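Local coordinates for protein BIFUNCTIONAL PROTEIN Proline utilization A (PutA) (Corynebacterium freiburgense, PDB 5UX5) that probably oxidises proline to glutamate in two steps, through an FAD-dependent proline dehydrogenase domain and an NAD-dependent aldehyde dehydrogenase domain, at residues R244-E247 / E248-E252; T206-L209 / K210-R214. All blocks are in the same frame, centred on the assembly; numbering follows the deposited sequence.

Contact 1: residues R244-E247 / E248-E252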
ATOM      1  N   ARG A 244     -25.819  -3.749  -4.261  1.00 38.63           N
ATOM      2  CA  ARG A 244     -26.617  -3.788  -3.044  1.00 37.65           C
ATOM      3  C   ARG A 244     -27.319  -2.455  -2.818  1.00 43.50           C
ATOM      4  O   ARG A 244     -28.482  -2.409  -2.393  1.00 50.89           O
ATOM      5  CB  ARG A 244     -25.744  -4.142  -1.855  1.00 35.49           C
ATOM      6  CG  ARG A 244     -26.506  -4.252  -0.604  1.00 32.48           C
ATOM      7  CD  ARG A 244     -25.646  -4.751   0.480  1.00 32.37           C
ATOM      8  NE  ARG A 244     -26.257  -4.490   1.775  1.00 38.00           N
ATOM      9  CZ  ARG A 244     -25.696  -4.807   2.931  1.00 40.56           C
ATOM     10  NH1 ARG A 244     -24.500  -5.395   2.943  1.00 45.34           N
ATOM     11  NH2 ARG A 244     -26.321  -4.534   4.062  1.00 34.78           N
ATOM     12  N   LEU A 245     -26.620  -1.359  -3.076  1.00 39.41           N
ATOM     13  CA  LEU A 245     -27.255  -0.055  -2.987  1.00 39.49           C
ATOM     14  C   LEU A 245     -28.453   0.017  -3.923  1.00 36.26           C
ATOM     15  O   LEU A 245     -29.556   0.378  -3.510  1.00 33.53           O
ATOM     16  CB  LEU A 245     -26.218   1.023  -3.310  1.00 36.37           C
ATOM     17  CG  LEU A 245     -26.689   2.352  -3.864  1.00 36.50           C
ATOM     18  CD1 LEU A 245     -27.462   3.081  -2.781  1.00 32.70           C
ATOM     19  CD2 LEU A 245     -25.472   3.129  -4.347  1.00 30.85           C
ATOM     20  N   PHE A 246     -28.255  -0.400  -5.174  1.00 31.97           N
ATOM     21  CA  PHE A 246     -29.307  -0.379  -6.188  1.00 32.41           C
ATOM     22  C   PHE A 246     -30.529  -1.178  -5.749  1.00 41.31           C
ATOM     23  O   PHE A 246     -31.651  -0.672  -5.791  1.00 53.32           O
ATOM     24  CB  PHE A 246     -28.728  -0.930  -7.479  1.00 35.55           C
ATOM     25  CG  PHE A 246     -29.587  -0.769  -8.698  1.00 36.12           C
ATOM     26  CD1 PHE A 246     -29.860   0.477  -9.217  1.00 40.02           C
ATOM     27  CD2 PHE A 246     -30.010  -1.896  -9.413  1.00 36.14           C
ATOM     28  CE1 PHE A 246     -30.618   0.608 -10.403  1.00 44.52           C
ATOM     29  CE2 PHE A 246     -30.749  -1.779 -10.584  1.00 32.48           C
ATOM     30  CZ  PHE A 246     -31.053  -0.527 -11.078  1.00 32.62           C
ATOM     31  N   GLU A 247     -30.330  -2.420  -5.291  1.00 37.83           N
ATOM     32  CA  GLU A 247     -31.470  -3.302  -5.034  1.00 34.64           C
ATOM     33  C   GLU A 247     -32.200  -2.943  -3.753  1.00 40.26           C
ATOM     34  O   GLU A 247     -33.434  -2.982  -3.703  1.00 46.21           O
ATOM     35  CB  GLU A 247     -31.011  -4.755  -5.001  1.00 34.29           C
ATOM     36  CG  GLU A 247     -30.550  -5.196  -6.362  1.00 36.17           C
ATOM     37  CD  GLU A 247     -30.090  -6.643  -6.450  1.00 37.45           C
ATOM     38  OE1 GLU A 247     -29.450  -6.947  -7.464  1.00 37.56           O
ATOM     39  OE2 GLU A 247     -30.309  -7.458  -5.530  1.00 34.14           O
ATOM     40  N   GLU A 248     -31.478  -2.569  -2.712  1.00 40.54           N
ATOM     41  CA  GLU A 248     -32.178  -2.164  -1.508  1.00 42.02           C
ATOM     42  C   GLU A 248     -32.989  -0.887  -1.759  1.00 50.56           C
ATOM     43  O   GLU A 248     -34.190  -0.829  -1.456  1.00 50.07           O
ATOM     44  CB  GLU A 248     -31.172  -1.988  -0.375  1.00 36.13           C
ATOM     45  CG  GLU A 248     -30.633  -3.297   0.152  1.00 36.02           C
ATOM     46  CD  GLU A 248     -29.770  -3.101   1.382  1.00 50.59           C
ATOM     47  OE1 GLU A 248     -29.107  -4.078   1.830  1.00 35.72           O
ATOM     48  OE2 GLU A 248     -29.755  -1.952   1.890  1.00 47.39           O
ATOM     49  N   LEU A 249     -32.379   0.108  -2.411  1.00 48.34           N
ATOM     50  CA  LEU A 249     -33.039   1.398  -2.564  1.00 46.09           C
ATOM     51  C   LEU A 249     -34.284   1.282  -3.424  1.00 54.05           C
ATOM     52  O   LEU A 249     -35.332   1.852  -3.092  1.00 62.41           O
ATOM     53  CB  LEU A 249     -32.074   2.411  -3.161  1.00 43.15           C
ATOM     54  CG  LEU A 249     -32.426   3.878  -2.961  1.00 46.59           C
ATOM     55  CD1 LEU A 249     -32.511   4.174  -1.486  1.00 55.94           C
ATOM     56  CD2 LEU A 249     -31.353   4.743  -3.607  1.00 43.60           C
ATOM     57  N   LEU A 250     -34.205   0.508  -4.499  1.00 44.50           N
ATOM     58  CA  LEU A 250     -35.306   0.420  -5.440  1.00 39.54           C
ATOM     59  C   LEU A 250     -36.462  -0.455  -4.951  1.00 43.09           C
ATOM     60  O   LEU A 250     -37.481  -0.539  -5.647  1.00 44.90           O
ATOM     61  CB  LEU A 250     -34.790  -0.095  -6.788  1.00 39.68           C
ATOM     62  CG  LEU A 250     -33.945   0.895  -7.585  1.00 39.94           C
ATOM     63  CD1 LEU A 250     -33.720   0.407  -9.010  1.00 35.11           C
ATOM     64  CD2 LEU A 250     -34.628   2.260  -7.584  1.00 37.49           C
ATOM     65  N   MET A 251     -36.335  -1.130  -3.804  1.00 41.90           N
ATOM     66  CA  MET A 251     -37.448  -1.886  -3.243  1.00 42.24           C
ATOM     67  C   MET A 251     -38.159  -1.130  -2.126  1.00 45.23           C
ATOM     68  O   MET A 251     -39.224  -1.565  -1.687  1.00 49.71           O
ATOM     69  CB  MET A 251     -36.977  -3.254  -2.708  1.00 40.17           C
ATOM     70  CG  MET A 251     -36.529  -4.233  -3.786  1.00 39.38           C
ATOM     71  SD  MET A 251     -37.758  -4.516  -5.069  1.00 49.80           S
ATOM     72  CE  MET A 251     -39.044  -5.359  -4.153  1.00 49.38           C
ATOM     73  N   GLU A 252     -37.611  -0.007  -1.672  1.00 47.78           N
ATOM     74  CA  GLU A 252     -38.286   0.813  -0.676  1.00 50.44           C
ATOM     75  C   GLU A 252     -39.619   1.303  -1.225  1.00 51.13           C
ATOM     76  O   GLU A 252     -39.743   1.585  -2.419  1.00 55.06           O
ATOM     77  CB  GLU A 252     -37.393   1.984  -0.286  1.00 41.87           C
ATOM     78  CG  GLU A 252     -36.212   1.544   0.483  1.00 42.59           C
ATOM     79  CD  GLU A 252     -35.242   2.663   0.790  1.00 51.57           C
ATOM     80  OE1 GLU A 252     -35.612   3.855   0.659  1.00 49.24           O
ATOM     81  OE2 GLU A 252     -34.090   2.329   1.155  1.00 55.48           O
TER
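Arg244 and Glu248, one helical turn apart, form an i to i+4 salt bridge near the C-terminal end of helix 239-251, the helix of a beta-alpha-beta unit that links the parallel strands 228-232 and 260-265 in the TIM-barrel-type proline dehydrogenase domain. NE of Arg244 donates to OE1 of Glu248 over 2.9 Å. With CG anti to the backbone N (chi1 -178°) and the rest of the chain extended, the arginine brings NE to this oxygen. The two flat groups do not lie in one plane: they are turned 57° against each other, and NE reaches OE1 from above the carboxylate plane. Both partners are also engaged elsewhere, NH1 of Arg244 by Asp203 and OE2 of Glu248 by Lys210, so each oxygen of the carboxylate has its own cationic partner.

Among the apolar side chains, Phe246 and Leu250 face strand 260-265. CD1 of Leu250 sits over one face of the Phe246 ring, 3.7 Å from its centroid, in a CH-pi contact offset toward the CE1 and CZ rim. Ala260 and Ile262 of the strand also touch this ring. Toward helix 202-221, CD1 of Leu245 meets CD2 of Leu249 more loosely, at 4.3 Å; Leu245 touches Lys210 there and Leu249 Tyr217. On another side Glu247 packs on Leu278 and Phe281 of helix 271-287, with OE2 hydrogen-bonded to Gln277.

Backbone bonds join Glu248, Leu249 and Leu250 to the carbonyls four residues earlier. At the next step the bond from Met251 N to Glu247 O is weak, 3.4 Å long and bent to 124° at the hydrogen, while the CG of Met251 rests 3.3 Å from that same Glu247 O.

Contact 2: residues T206-L209 / K210-R214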
ATOM      1  N   THR A 206     -23.404   0.872   2.657  1.00 42.76           N
ATOM      2  CA  THR A 206     -24.721   0.810   2.025  1.00 37.45           C
ATOM      3  C   THR A 206     -25.676   1.800   2.664  1.00 41.11           C
ATOM      4  O   THR A 206     -26.368   2.546   1.964  1.00 43.43           O
ATOM      5  CB  THR A 206     -25.314  -0.594   2.110  1.00 36.92           C
ATOM      6  OG1 THR A 206     -24.504  -1.516   1.375  1.00 37.90           O
ATOM      7  CG2 THR A 206     -26.680  -0.592   1.492  1.00 43.35           C
ATOM      8  N   GLU A 207     -25.720   1.822   4.004  1.00 45.50           N
ATOM      9  CA  GLU A 207     -26.645   2.701   4.707  1.00 44.59           C
ATOM     10  C   GLU A 207     -26.280   4.156   4.483  1.00 40.58           C
ATOM     11  O   GLU A 207     -27.157   5.002   4.306  1.00 45.37           O
ATOM     12  CB  GLU A 207     -26.647   2.378   6.196  1.00 43.43           C
ATOM     13  CG  GLU A 207     -27.280   1.039   6.526  1.00 53.52           C
ATOM     14  CD  GLU A 207     -28.769   0.972   6.186  1.00 66.62           C
ATOM     15  OE1 GLU A 207     -29.534   1.858   6.630  1.00 67.55           O
ATOM     16  OE2 GLU A 207     -29.174   0.030   5.468  1.00 70.08           O
ATOM     17  N   LEU A 208     -24.993   4.458   4.435  1.00 38.11           N
ATOM     18  CA  LEU A 208     -24.591   5.833   4.201  1.00 36.83           C
ATOM     19  C   LEU A 208     -24.979   6.266   2.799  1.00 35.12           C
ATOM     20  O   LEU A 208     -25.458   7.382   2.603  1.00 47.49           O
ATOM     21  CB  LEU A 208     -23.081   5.990   4.425  1.00 38.23           C
ATOM     22  CG  LEU A 208     -22.559   7.435   4.461  1.00 44.13           C
ATOM     23  CD1 LEU A 208     -23.364   8.265   5.445  1.00 42.75           C
ATOM     24  CD2 LEU A 208     -21.083   7.559   4.753  1.00 33.60           C
ATOM     25  N   LEU A 209     -24.781   5.399   1.813  1.00 33.56           N
ATOM     26  CA  LEU A 209     -25.111   5.750   0.432  1.00 41.55           C
ATOM     27  C   LEU A 209     -26.613   5.948   0.244  1.00 46.91           C
ATOM     28  O   LEU A 209     -27.047   6.881  -0.448  1.00 47.07           O
ATOM     29  CB  LEU A 209     -24.568   4.672  -0.514  1.00 32.08           C
ATOM     30  CG  LEU A 209     -23.037   4.684  -0.682  1.00 31.04           C
ATOM     31  CD1 LEU A 209     -22.562   3.296  -0.996  1.00 30.23           C
ATOM     32  CD2 LEU A 209     -22.571   5.675  -1.750  1.00 30.69           C
ATOM     33  N   LYS A 210     -27.420   5.086   0.864  1.00 37.96           N
ATOM     34  CA  LYS A 210     -28.857   5.239   0.790  1.00 35.91           C
ATOM     35  C   LYS A 210     -29.301   6.505   1.503  1.00 45.20           C
ATOM     36  O   LYS A 210     -30.158   7.237   1.000  1.00 52.05           O
ATOM     37  CB  LYS A 210     -29.541   4.007   1.375  1.00 39.84           C
ATOM     38  CG  LYS A 210     -29.442   2.784   0.476  1.00 38.46           C
ATOM     39  CD  LYS A 210     -30.290   1.653   1.001  1.00 38.10           C
ATOM     40  CE  LYS A 210     -29.992   1.366   2.458  1.00 42.96           C
ATOM     41  NZ  LYS A 210     -30.719   0.151   2.956  1.00 49.41           N
ATOM     42  N   GLU A 211     -28.737   6.766   2.684  1.00 42.18           N
ATOM     43  CA  GLU A 211     -29.076   7.977   3.418  1.00 45.39           C
ATOM     44  C   GLU A 211     -28.762   9.226   2.601  1.00 44.39           C
ATOM     45  O   GLU A 211     -29.503  10.217   2.646  1.00 53.28           O
ATOM     46  CB  GLU A 211     -28.327   7.985   4.747  1.00 54.59           C
ATOM     47  CG  GLU A 211     -28.484   9.241   5.556  1.00 65.39           C
ATOM     48  CD  GLU A 211     -27.532   9.273   6.724  1.00 79.24           C
ATOM     49  OE1 GLU A 211     -27.174   8.187   7.236  1.00 80.63           O
ATOM     50  OE2 GLU A 211     -27.127  10.388   7.118  1.00 88.08           O
ATOM     51  N   ARG A 212     -27.689   9.189   1.827  1.00 40.61           N
ATOM     52  CA  ARG A 212     -27.291  10.363   1.063  1.00 44.27           C
ATOM     53  C   ARG A 212     -27.976  10.471  -0.292  1.00 48.15           C
ATOM     54  O   ARG A 212     -28.173  11.593  -0.775  1.00 52.23           O
ATOM     55  CB  ARG A 212     -25.774  10.371   0.869  1.00 39.47           C
ATOM     56  CG  ARG A 212     -25.021  10.690   2.133  1.00 36.29           C
ATOM     57  CD  ARG A 212     -23.559  10.741   1.834  1.00 38.00           C
ATOM     58  NE  ARG A 212     -22.773  11.188   2.969  1.00 37.24           N
ATOM     59  CZ  ARG A 212     -21.447  11.221   2.967  1.00 38.87           C
ATOM     60  NH1 ARG A 212     -20.800  10.820   1.889  1.00 44.55           N
ATOM     61  NH2 ARG A 212     -20.768  11.661   4.027  1.00 35.66           N
ATOM     62  N   LEU A 213     -28.343   9.344  -0.919  1.00 40.84           N
ATOM     63  CA  LEU A 213     -28.864   9.383  -2.281  1.00 37.22           C
ATOM     64  C   LEU A 213     -30.386   9.520  -2.364  1.00 45.48           C
ATOM     65  O   LEU A 213     -30.891   9.916  -3.421  1.00 48.62           O
ATOM     66  CB  LEU A 213     -28.416   8.146  -3.059  1.00 34.86           C
ATOM     67  CG  LEU A 213     -27.014   8.224  -3.660  1.00 37.74           C
ATOM     68  CD1 LEU A 213     -26.627   6.863  -4.176  1.00 32.77           C
ATOM     69  CD2 LEU A 213     -27.010   9.237  -4.781  1.00 33.83           C
ATOM     70  N   ARG A 214     -31.124   9.238  -1.284  1.00 44.31           N
ATOM     71  CA  ARG A 214     -32.583   9.358  -1.329  1.00 42.43           C
ATOM     72  C   ARG A 214     -33.070  10.745  -1.754  1.00 42.65           C
ATOM     73  O   ARG A 214     -33.985  10.809  -2.589  1.00 43.79           O
ATOM     74  CB  ARG A 214     -33.183   8.965   0.031  1.00 40.28           C
ATOM     75  CG  ARG A 214     -33.190   7.478   0.320  1.00 39.85           C
ATOM     76  CD  ARG A 214     -33.787   7.182   1.679  1.00 41.07           C
ATOM     77  NE  ARG A 214     -33.556   5.804   2.086  1.00 43.59           N
ATOM     78  CZ  ARG A 214     -32.718   5.461   3.061  1.00 50.60           C
ATOM     79  NH1 ARG A 214     -32.072   6.404   3.730  1.00 49.16           N
ATOM     80  NH2 ARG A 214     -32.520   4.184   3.370  1.00 50.81           N
TER
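Leu208 overlaps the guanidinium of Arg212, the residue one turn further along helix 202-221. Its CD2 lies 4.1 Å above the guanidinium plane, over the centre of the group, while CD1 reaches 3.9 Å from Arg212 NE. Because the arginine chain runs extended from CG to NE, the flat group comes to lie under the leucine branches, with one face toward them. Its polar edge is held from outside: NH1 bonds to the carbonyl of Val193 and NH2 forms a salt bridge with Asp164, an arrangement that should fix the rotation of the group.

Glu207 and Lys210 make an i to i+3 salt bridge. NZ of Lys210 stands 3.0 Å from OE2 of Glu207, which it meets from above the carboxylate plane. The glutamate is bent at chi2 (-64°) and the lysine at chi3, and these two bends bring the ends together beside the helix. Lys210 is buried, and NZ is also bridged by Glu248 of helix 239-251, its stronger partner, so two carboxylates probably stabilise its positive charge. Its CE also passes 4.0 Å from CG2 of Thr206, whose OG1 bonds back to the carbonyl of Ile202.

Along the backbone, Lys210, Glu211, Arg212 and Leu213 donate to the carbonyls four residues before them, and Arg212 N makes a second, weak bond to Leu209 O.

The helix is wedged between its neighbours: Thr206 and Lys210 pack against helix 239-251, Leu209 and Leu213 against helix 190-193 at the end of strand 185-189, and Arg212 and Leu213 against Leu171 of helix 164-178.

How the contacts relate
Contacts 1 and 2 lie on consecutive outer helices of the proline dehydrogenase barrel, 239-251 and 202-221 respectively, with strand 228-232 between them in the chain; their centres are 10 Å apart. A salt bridge from Lys210 NZ to Glu248 OE2 joins those of both contacts into one charged row, Glu207-Lys210-Glu248-Arg244; its modelled length of 2.5 Å is doubtfully short at this resolution. A second bridge, Arg214 NE to Glu252 OE1 at 3.2 Å, lies further along the interface. Between the helices, Thr206 CG2 packs 3.4 Å from Glu248 OE2. The FAD site lies on the barrel side of contact 1: the Phe246 side chain is about 13 Å from the bound FAD, so this ring does not touch the cofactor.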